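Local coordinates for protein-tyrosine-phosphatase PTP1 (Arabidopsis thaliana, PDB 6KRW) that removes phosphate from phosphotyrosine in proteins, including the MAP kinase MPK6 and, in vitro, MPK4, and with MKP1 represses salicylic acid and camalexin biosynthesis, at residues Ser57-Lys62 / Lys87-Ala92; Ile76-Cys81 / Met117-Glu122; Leu182-Lys187 / Gln192-Leu197. All coordinates share one frame; numbering follows the deposited sequence.

Contact 1: Ser57-Lys62 / Lys87-Ala92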
# COMPACT_ATOMS: atom_id res chain seq x y z
N SER A 57 18.86 -18.52 2.15
CA SER A 57 20.05 -18.11 1.36
C SER A 57 19.66 -17.91 -0.12
O SER A 57 20.19 -16.98 -0.74
CB SER A 57 21.17 -19.10 1.51
OG SER A 57 20.81 -20.32 0.88
N VAL A 58 18.73 -18.71 -0.64
CA VAL A 58 18.30 -18.57 -2.06
C VAL A 58 17.50 -17.26 -2.28
O VAL A 58 17.40 -16.84 -3.43
CB VAL A 58 17.49 -19.79 -2.51
CG1 VAL A 58 17.34 -19.78 -4.02
CG2 VAL A 58 18.14 -21.09 -2.04
N ASN A 59 16.92 -16.67 -1.24
CA ASN A 59 15.99 -15.52 -1.39
C ASN A 59 16.59 -14.21 -0.86
O ASN A 59 15.99 -13.17 -1.13
CB ASN A 59 14.66 -15.80 -0.70
CG ASN A 59 13.88 -16.85 -1.44
OD1 ASN A 59 13.92 -16.92 -2.66
ND2 ASN A 59 13.18 -17.71 -0.70
N VAL A 60 17.72 -14.24 -0.17
CA VAL A 60 18.19 -13.00 0.53
C VAL A 60 18.40 -11.86 -0.46
O VAL A 60 18.06 -10.73 -0.12
CB VAL A 60 19.43 -13.26 1.39
CG1 VAL A 60 19.06 -13.96 2.69
CG2 VAL A 60 20.50 -14.05 0.65
N GLU A 61 18.92 -12.15 -1.66
CA GLU A 61 19.19 -11.09 -2.67
C GLU A 61 17.89 -10.55 -3.27
O GLU A 61 17.93 -9.61 -4.00
CB GLU A 61 20.05 -11.63 -3.81
CG GLU A 61 21.53 -11.63 -3.52
CD GLU A 61 22.37 -12.02 -4.72
OE1 GLU A 61 23.43 -12.61 -4.52
OE2 GLU A 61 21.94 -11.73 -5.86
N LYS A 62 16.73 -11.11 -2.93
CA LYS A 62 15.43 -10.64 -3.47
C LYS A 62 14.81 -9.63 -2.50
O LYS A 62 13.70 -9.16 -2.77
CB LYS A 62 14.50 -11.83 -3.69
CG LYS A 62 14.98 -12.83 -4.72
CD LYS A 62 14.18 -14.11 -4.72
CE LYS A 62 14.74 -15.15 -5.66
NZ LYS A 62 14.09 -16.46 -5.46
N LYS A 87 10.48 -21.44 -3.06
CA LYS A 87 9.13 -21.51 -2.44
C LYS A 87 8.28 -20.31 -2.89
O LYS A 87 7.52 -19.77 -2.08
CB LYS A 87 9.24 -21.62 -0.92
CG LYS A 87 10.05 -22.82 -0.41
CD LYS A 87 10.04 -22.95 1.10
CE LYS A 87 10.74 -24.20 1.59
NZ LYS A 87 12.21 -24.04 1.59
N GLY A 88 8.44 -19.90 -4.15
CA GLY A 88 7.54 -18.87 -4.69
C GLY A 88 7.78 -17.49 -4.12
O GLY A 88 6.84 -16.68 -4.13
N TYR A 89 8.98 -17.22 -3.64
CA TYR A 89 9.20 -16.05 -2.77
C TYR A 89 9.18 -14.73 -3.55
O TYR A 89 9.88 -14.54 -4.55
CB TYR A 89 10.54 -16.17 -2.03
CG TYR A 89 10.76 -14.97 -1.16
CD1 TYR A 89 10.03 -14.79 -0.01
CD2 TYR A 89 11.63 -13.96 -1.54
CE1 TYR A 89 10.17 -13.66 0.77
CE2 TYR A 89 11.79 -12.82 -0.78
CZ TYR A 89 11.05 -12.65 0.38
OH TYR A 89 11.15 -11.55 1.16
N VAL A 90 8.39 -13.81 -3.03
CA VAL A 90 8.45 -12.37 -3.36
C VAL A 90 8.31 -11.60 -2.06
O VAL A 90 7.59 -12.05 -1.14
CB VAL A 90 7.40 -12.03 -4.42
CG1 VAL A 90 6.02 -12.41 -4.03
CG2 VAL A 90 7.44 -10.54 -4.77
N ASN A 91 8.99 -10.47 -1.93
CA ASN A 91 8.91 -9.63 -0.72
C ASN A 91 7.59 -8.88 -0.76
O ASN A 91 7.54 -7.74 -1.26
CB ASN A 91 10.15 -8.77 -0.56
CG ASN A 91 10.20 -8.13 0.80
OD1 ASN A 91 9.19 -7.65 1.32
ND2 ASN A 91 11.40 -8.08 1.37
N ALA A 92 6.53 -9.51 -0.29
CA ALA A 92 5.17 -8.97 -0.44
C ALA A 92 4.29 -9.62 0.62
O ALA A 92 4.45 -10.86 0.84
CB ALA A 92 4.62 -9.24 -1.82
O HOH W 1 11.06 -9.87 -3.97
O HOH W 2 11.37 -16.33 -6.02

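Contact 2: Ile76-Cys81 / Met117-Glu122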
# COMPACT_ATOMS: atom_id res chain seq x y z
N ILE A 76 2.96 -13.32 0.07
CA ILE A 76 2.39 -13.67 -1.24
C ILE A 76 3.31 -14.66 -1.94
O ILE A 76 4.51 -14.41 -2.06
CB ILE A 76 2.19 -12.41 -2.10
CG1 ILE A 76 1.35 -11.36 -1.36
CG2 ILE A 76 1.59 -12.77 -3.45
CD1 ILE A 76 -0.06 -11.80 -0.99
N VAL A 77 2.75 -15.79 -2.38
CA VAL A 77 3.53 -16.85 -3.02
C VAL A 77 3.27 -16.82 -4.52
O VAL A 77 2.11 -16.85 -4.95
CB VAL A 77 3.11 -18.21 -2.41
CG1 VAL A 77 3.88 -19.33 -3.04
CG2 VAL A 77 3.25 -18.21 -0.90
N LEU A 78 4.34 -16.88 -5.29
CA LEU A 78 4.24 -17.11 -6.75
C LEU A 78 3.92 -18.59 -6.96
O LEU A 78 4.71 -19.44 -6.50
CB LEU A 78 5.54 -16.71 -7.45
CG LEU A 78 5.88 -15.23 -7.38
CD1 LEU A 78 7.25 -15.00 -7.99
CD2 LEU A 78 4.82 -14.36 -8.06
N ASN A 79 2.83 -18.88 -7.64
CA ASN A 79 2.36 -20.26 -7.89
C ASN A 79 1.56 -20.21 -9.18
O ASN A 79 0.43 -19.75 -9.17
CB ASN A 79 1.53 -20.79 -6.72
CG ASN A 79 1.15 -22.24 -6.88
OD1 ASN A 79 1.45 -22.83 -7.92
ND2 ASN A 79 0.52 -22.83 -5.87
N PRO A 80 2.12 -20.68 -10.31
CA PRO A 80 3.41 -21.38 -10.38
C PRO A 80 4.64 -20.49 -10.24
O PRO A 80 4.55 -19.28 -10.38
CB PRO A 80 3.40 -21.99 -11.80
CG PRO A 80 2.54 -21.04 -12.60
CD PRO A 80 1.48 -20.57 -11.63
N CYS A 81 5.79 -21.10 -9.96
CA CYS A 81 7.08 -20.39 -9.80
C CYS A 81 8.18 -21.20 -10.47
O CYS A 81 8.11 -22.43 -10.42
CB CYS A 81 7.40 -20.17 -8.33
SG CYS A 81 9.00 -19.36 -8.09
N MET A 117 11.80 -7.75 -10.95
CA MET A 117 10.69 -7.14 -11.72
C MET A 117 9.82 -8.20 -12.41
O MET A 117 8.59 -8.00 -12.44
CB MET A 117 11.25 -6.15 -12.75
CG MET A 117 11.95 -5.01 -12.08
SD MET A 117 12.55 -3.78 -13.25
CE MET A 117 13.37 -2.66 -12.12
N GLU A 118 10.40 -9.29 -12.93
CA GLU A 118 9.54 -10.37 -13.48
C GLU A 118 8.69 -10.95 -12.35
O GLU A 118 7.48 -11.16 -12.56
CB GLU A 118 10.34 -11.47 -14.17
CG GLU A 118 9.45 -12.48 -14.86
CD GLU A 118 10.18 -13.59 -15.60
OE1 GLU A 118 9.50 -14.54 -16.05
OE2 GLU A 118 11.42 -13.52 -15.70
N ASP A 119 9.29 -11.17 -11.19
CA ASP A 119 8.55 -11.67 -10.00
C ASP A 119 7.37 -10.74 -9.67
O ASP A 119 6.24 -11.21 -9.42
CB ASP A 119 9.47 -11.78 -8.78
CG ASP A 119 10.54 -12.86 -8.91
OD1 ASP A 119 10.39 -13.77 -9.78
OD2 ASP A 119 11.53 -12.78 -8.15
N PHE A 120 7.63 -9.44 -9.68
CA PHE A 120 6.58 -8.44 -9.38
C PHE A 120 5.43 -8.56 -10.38
O PHE A 120 4.26 -8.61 -9.97
CB PHE A 120 7.17 -7.03 -9.36
CG PHE A 120 6.13 -5.96 -9.17
CD1 PHE A 120 5.71 -5.60 -7.89
CD2 PHE A 120 5.57 -5.32 -10.27
CE1 PHE A 120 4.75 -4.62 -7.73
CE2 PHE A 120 4.60 -4.35 -10.10
CZ PHE A 120 4.20 -3.97 -8.83
N TRP A 121 5.73 -8.52 -11.69
CA TRP A 121 4.64 -8.56 -12.67
C TRP A 121 3.94 -9.91 -12.66
O TRP A 121 2.72 -9.93 -12.89
CB TRP A 121 5.15 -8.16 -14.06
CG TRP A 121 5.39 -6.69 -14.14
CD1 TRP A 121 6.58 -6.05 -14.30
CD2 TRP A 121 4.38 -5.67 -14.04
NE1 TRP A 121 6.39 -4.69 -14.33
CE2 TRP A 121 5.05 -4.43 -14.18
CE3 TRP A 121 2.99 -5.69 -13.86
CZ2 TRP A 121 4.35 -3.22 -14.13
CZ3 TRP A 121 2.31 -4.49 -13.81
CH2 TRP A 121 2.99 -3.28 -13.93
N GLU A 122 4.68 -11.00 -12.37
CA GLU A 122 4.04 -12.33 -12.26
C GLU A 122 3.05 -12.28 -11.09
O GLU A 122 1.93 -12.79 -11.25
CB GLU A 122 5.10 -13.39 -12.04
CG GLU A 122 4.52 -14.78 -12.01
CD GLU A 122 4.11 -15.35 -13.35
OE1 GLU A 122 4.71 -14.98 -14.34
OE2 GLU A 122 3.21 -16.23 -13.38

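Contact 3: Leu182-Lys187 / Gln192-Leu197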
# COMPACT_ATOMS: atom_id res chain seq x y z
N LEU A 182 -1.85 0.75 -17.70
CA LEU A 182 -0.86 -0.24 -18.16
C LEU A 182 -1.59 -1.48 -18.62
O LEU A 182 -2.69 -1.79 -18.13
CB LEU A 182 0.08 -0.61 -17.02
CG LEU A 182 0.91 0.54 -16.44
CD1 LEU A 182 1.85 0.03 -15.34
CD2 LEU A 182 1.65 1.24 -17.57
N GLU A 183 -0.95 -2.18 -19.54
CA GLU A 183 -1.46 -3.44 -20.11
C GLU A 183 -0.35 -4.46 -19.96
O GLU A 183 0.76 -4.22 -20.48
CB GLU A 183 -1.83 -3.21 -21.56
CG GLU A 183 -2.04 -4.48 -22.35
CD GLU A 183 -2.36 -4.21 -23.81
OE1 GLU A 183 -3.17 -3.30 -24.08
OE2 GLU A 183 -1.79 -4.90 -24.67
N VAL A 184 -0.64 -5.55 -19.26
CA VAL A 184 0.36 -6.61 -18.99
C VAL A 184 -0.22 -7.94 -19.47
O VAL A 184 -1.43 -8.16 -19.34
CB VAL A 184 0.74 -6.62 -17.50
CG1 VAL A 184 -0.40 -7.07 -16.61
CG2 VAL A 184 1.98 -7.46 -17.26
N ASN A 185 0.64 -8.80 -20.01
CA ASN A 185 0.19 -10.15 -20.41
C ASN A 185 1.41 -11.04 -20.64
O ASN A 185 2.54 -10.52 -20.76
CB ASN A 185 -0.71 -10.12 -21.64
CG ASN A 185 -0.00 -9.59 -22.88
OD1 ASN A 185 0.26 -8.40 -22.99
ND2 ASN A 185 0.29 -10.48 -23.81
N TYR A 186 1.17 -12.35 -20.70
CA TYR A 186 2.18 -13.32 -21.19
C TYR A 186 2.23 -13.25 -22.71
O TYR A 186 1.25 -12.84 -23.36
CB TYR A 186 1.84 -14.73 -20.74
CG TYR A 186 1.70 -14.90 -19.25
CD1 TYR A 186 2.78 -14.70 -18.40
CD2 TYR A 186 0.49 -15.28 -18.69
CE1 TYR A 186 2.64 -14.85 -17.03
CE2 TYR A 186 0.35 -15.45 -17.32
CZ TYR A 186 1.43 -15.23 -16.49
OH TYR A 186 1.28 -15.40 -15.14
N LYS A 187 3.34 -13.71 -23.28
CA LYS A 187 3.53 -13.65 -24.75
C LYS A 187 2.69 -14.72 -25.45
O LYS A 187 2.43 -14.55 -26.65
CB LYS A 187 5.01 -13.74 -25.09
CG LYS A 187 5.80 -12.54 -24.60
CD LYS A 187 7.29 -12.71 -24.69
CE LYS A 187 8.02 -11.66 -23.87
NZ LYS A 187 9.48 -11.90 -23.85
N GLN A 192 -7.23 -11.98 -23.67
CA GLN A 192 -7.02 -10.51 -23.67
C GLN A 192 -6.04 -10.15 -22.56
O GLN A 192 -6.02 -10.78 -21.51
CB GLN A 192 -8.35 -9.78 -23.44
CG GLN A 192 -9.29 -9.84 -24.64
CD GLN A 192 -9.11 -8.66 -25.57
OE1 GLN A 192 -8.12 -8.55 -26.29
NE2 GLN A 192 -10.09 -7.76 -25.55
N PRO A 193 -5.20 -9.11 -22.76
CA PRO A 193 -4.27 -8.70 -21.72
C PRO A 193 -5.00 -8.04 -20.54
O PRO A 193 -6.16 -7.71 -20.63
CB PRO A 193 -3.35 -7.70 -22.44
CG PRO A 193 -4.22 -7.14 -23.54
CD PRO A 193 -5.11 -8.28 -23.98
N MET A 194 -4.27 -7.87 -19.44
CA MET A 194 -4.83 -7.35 -18.18
C MET A 194 -4.50 -5.86 -18.01
O MET A 194 -3.34 -5.46 -18.24
CB MET A 194 -4.26 -8.14 -17.01
CG MET A 194 -4.66 -7.61 -15.68
SD MET A 194 -4.07 -8.75 -14.42
CE MET A 194 -3.69 -7.61 -13.09
N SER A 195 -5.49 -5.07 -17.63
CA SER A 195 -5.34 -3.61 -17.42
C SER A 195 -5.05 -3.33 -15.95
O SER A 195 -5.77 -3.83 -15.09
CB SER A 195 -6.56 -2.86 -17.90
OG SER A 195 -6.70 -3.01 -19.30
N VAL A 196 -4.03 -2.52 -15.69
CA VAL A 196 -3.65 -2.11 -14.33
C VAL A 196 -3.50 -0.59 -14.31
O VAL A 196 -2.72 -0.07 -15.12
CB VAL A 196 -2.34 -2.79 -13.91
CG1 VAL A 196 -1.92 -2.32 -12.53
CG2 VAL A 196 -2.46 -4.30 -14.00
N LEU A 197 -4.20 0.07 -13.39
CA LEU A 197 -3.96 1.52 -13.16
C LEU A 197 -2.83 1.69 -12.15
O LEU A 197 -2.92 1.19 -11.00
CB LEU A 197 -5.22 2.23 -12.67
CG LEU A 197 -5.06 3.74 -12.47
CD1 LEU A 197 -4.75 4.45 -13.78
CD2 LEU A 197 -6.30 4.31 -11.81

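Contact 1: Ser57-Lys62 / Lys87-Ala92
Lys62 NZ has two partners where its side chain runs past Tyr89. One is Asn59 OD1 at 2.8 Å, met nearly head-on with a C=O...N angle of 167°. The other is a water that passes the link on to Tyr89 O. Two family signatures of classical tyrosine phosphatases meet here. Lys62 opens the Lys-Asn-Arg-Tyr sequence of the phosphotyrosine-recognition loop. Tyr89-Ala92, Tyr-Val-Asn-Ala here, corresponds to the Tyr-Ile-Asn-Ala sequence of the family. No direct hydrogen bond joins the segments. Lys62 CG is anti to the carbonyl carbon (chi1 -63°) and the chain beyond is extended, which carries CD along the edge of the Tyr89 ring, 4.1 Å from CD2. The lysine chain and the tyrosine side chain run antiparallel. Tyr89 OH bonds Asn63 OD1. The Asn59 amide packs on the base of the tyrosine, with ND2 3.3 Å from Tyr89 CB and its plane 29° from the ring. Asn59 ND2 also bonds Val53 O and Ala86 O, so both ends of this buried amide are held and its rotation is fixed. Lys62 O is bonded by Gln110 NE2. A second water accepts from Asn91 N and donates to Lys62 O, 3.0 Å from each.

Contact 2: Ile76-Cys81 / Met117-Glu122
The first turns of helix 117-126 receive Leu78, which follows the short strand 75-77. The leucine side chain reaches Asp119 and Glu122, two residues one turn apart on the same side of the helix. Its two methyls divide the work. CD1 meets the side chain of Asp119, 3.8 Å from OD1 and 4.0 Å from CB. CD2 goes to the backbone, 3.7 Å from Asp119 O, and also lies 4.0 Å from Glu122 CG. The leucine crosses Asp119 at about a right angle and Glu122 more obliquely. Leu78 CG is anti to the carbonyl carbon (chi1 -65°), and this sends both methyls out to the helix. No hydrogen bond spans the two segments.

Asp119, Phe120 and Trp121 form the Asp-Phe-Trp sequence that classical tyrosine phosphatases carry at this helix. The helix is two-sided. Asp119 and Glu122 serve Leu78, while Phe120 and Trp121 point away from it. Phe120 CD2 stands 3.9 Å above the plane of the Trp121 ring, over its centre. Trp121 NE1 bonds Tyr150 O, and its ring also packs on Ile163 and Leu165 of strand 163-172.

Glu122 gives Leu78 only its CB and CG. Its chain starts with CG anti to the backbone N and then bends at chi2 (75°), which turns the carboxylate away from the leucine methyls. OE2 accepts from Tyr186 OH and from Gln126 NE2. Gln126 also ties the two segments together from the next turn: NE2 bonds Pro80 O as well, and OE1 takes Asn79 N. Pro80 follows a cis peptide bond, and its O lies 4.5 Å from Glu122 OE2.

Contact 3: Leu182-Lys187 / Gln192-Leu197
The Glu183 carboxylate and the Asn185 amide each turn one face to the ring of Pro193. Pro193 CG stands over the carboxylate, 3.5 Å from Glu183 CD. Pro193 CB lies over the amide, off its centre, 3.7 Å from Asn185 OD1. The same Pro193 CB touches the aliphatic part of the glutamate at Glu183 CG, 3.5 Å away. Glu183 CG is anti to the backbone N (chi1 166°) and the chain runs on extended, which brings the carboxylate across the proline. Glu183 OE1 has a weak, long ion pair with Lys168, whose NZ also bonds Ser195 OG. With an alanine in place of Glu183, Pro193 CG would probably lose its cover on this side and Lys168 its distant negative charge.

The segments hold the ends, next to the turn, of the two arms of an antiparallel hairpin, strands 178-186 and 194-200, within the central mixed sheet of the phosphatase fold. Leu182 with Val196 and Val184 with Met194 are hydrogen-bonded pairs. Glu183 with Ser195 is the non-hydrogen-bonded pair between them. Leu182 N bonds Val196 O at 2.8 Å; Val196 N to Leu182 O, Val184 N to Met194 O and Met194 N to Val184 O are each 2.9 Å. All four are fairly straight, 160° to 168° at the hydrogen.

Leu182, Val184, Met194 and Val196 lie on the other face of the sheet from Glu183. Val184 CG1 is 4.0 Å from Met194 CB and 4.3 Å from Val196 CG2. Helix 117-126 packs on this face: Leu182 touches Trp121, Val184 touches Ile125 and Met194 touches Val124.

Contact 2 lies between the other two. Its centre is 10 Å from that of contact 1 and 15 Å from that of contact 3. Contacts 1 and 2 are joined through the backbone: Leu78 N lies 2.8 Å from Gly88 O, and Ile76 N 3.0 Å from Ala92 O, both probable hydrogen bonds. Contacts 2 and 3 meet where the helix packs on the hairpin. Trp121 CH2 is 3.8 Å from Leu182 CD1, and Glu122 OE2 is 2.7 Å from Tyr186 OH, a probable hydrogen bond. Contacts 1 and 3 do not touch. Contact 1 is nearest the active site: the Asn91 side chain is about 10 Å from that of the nucleophile Cys237.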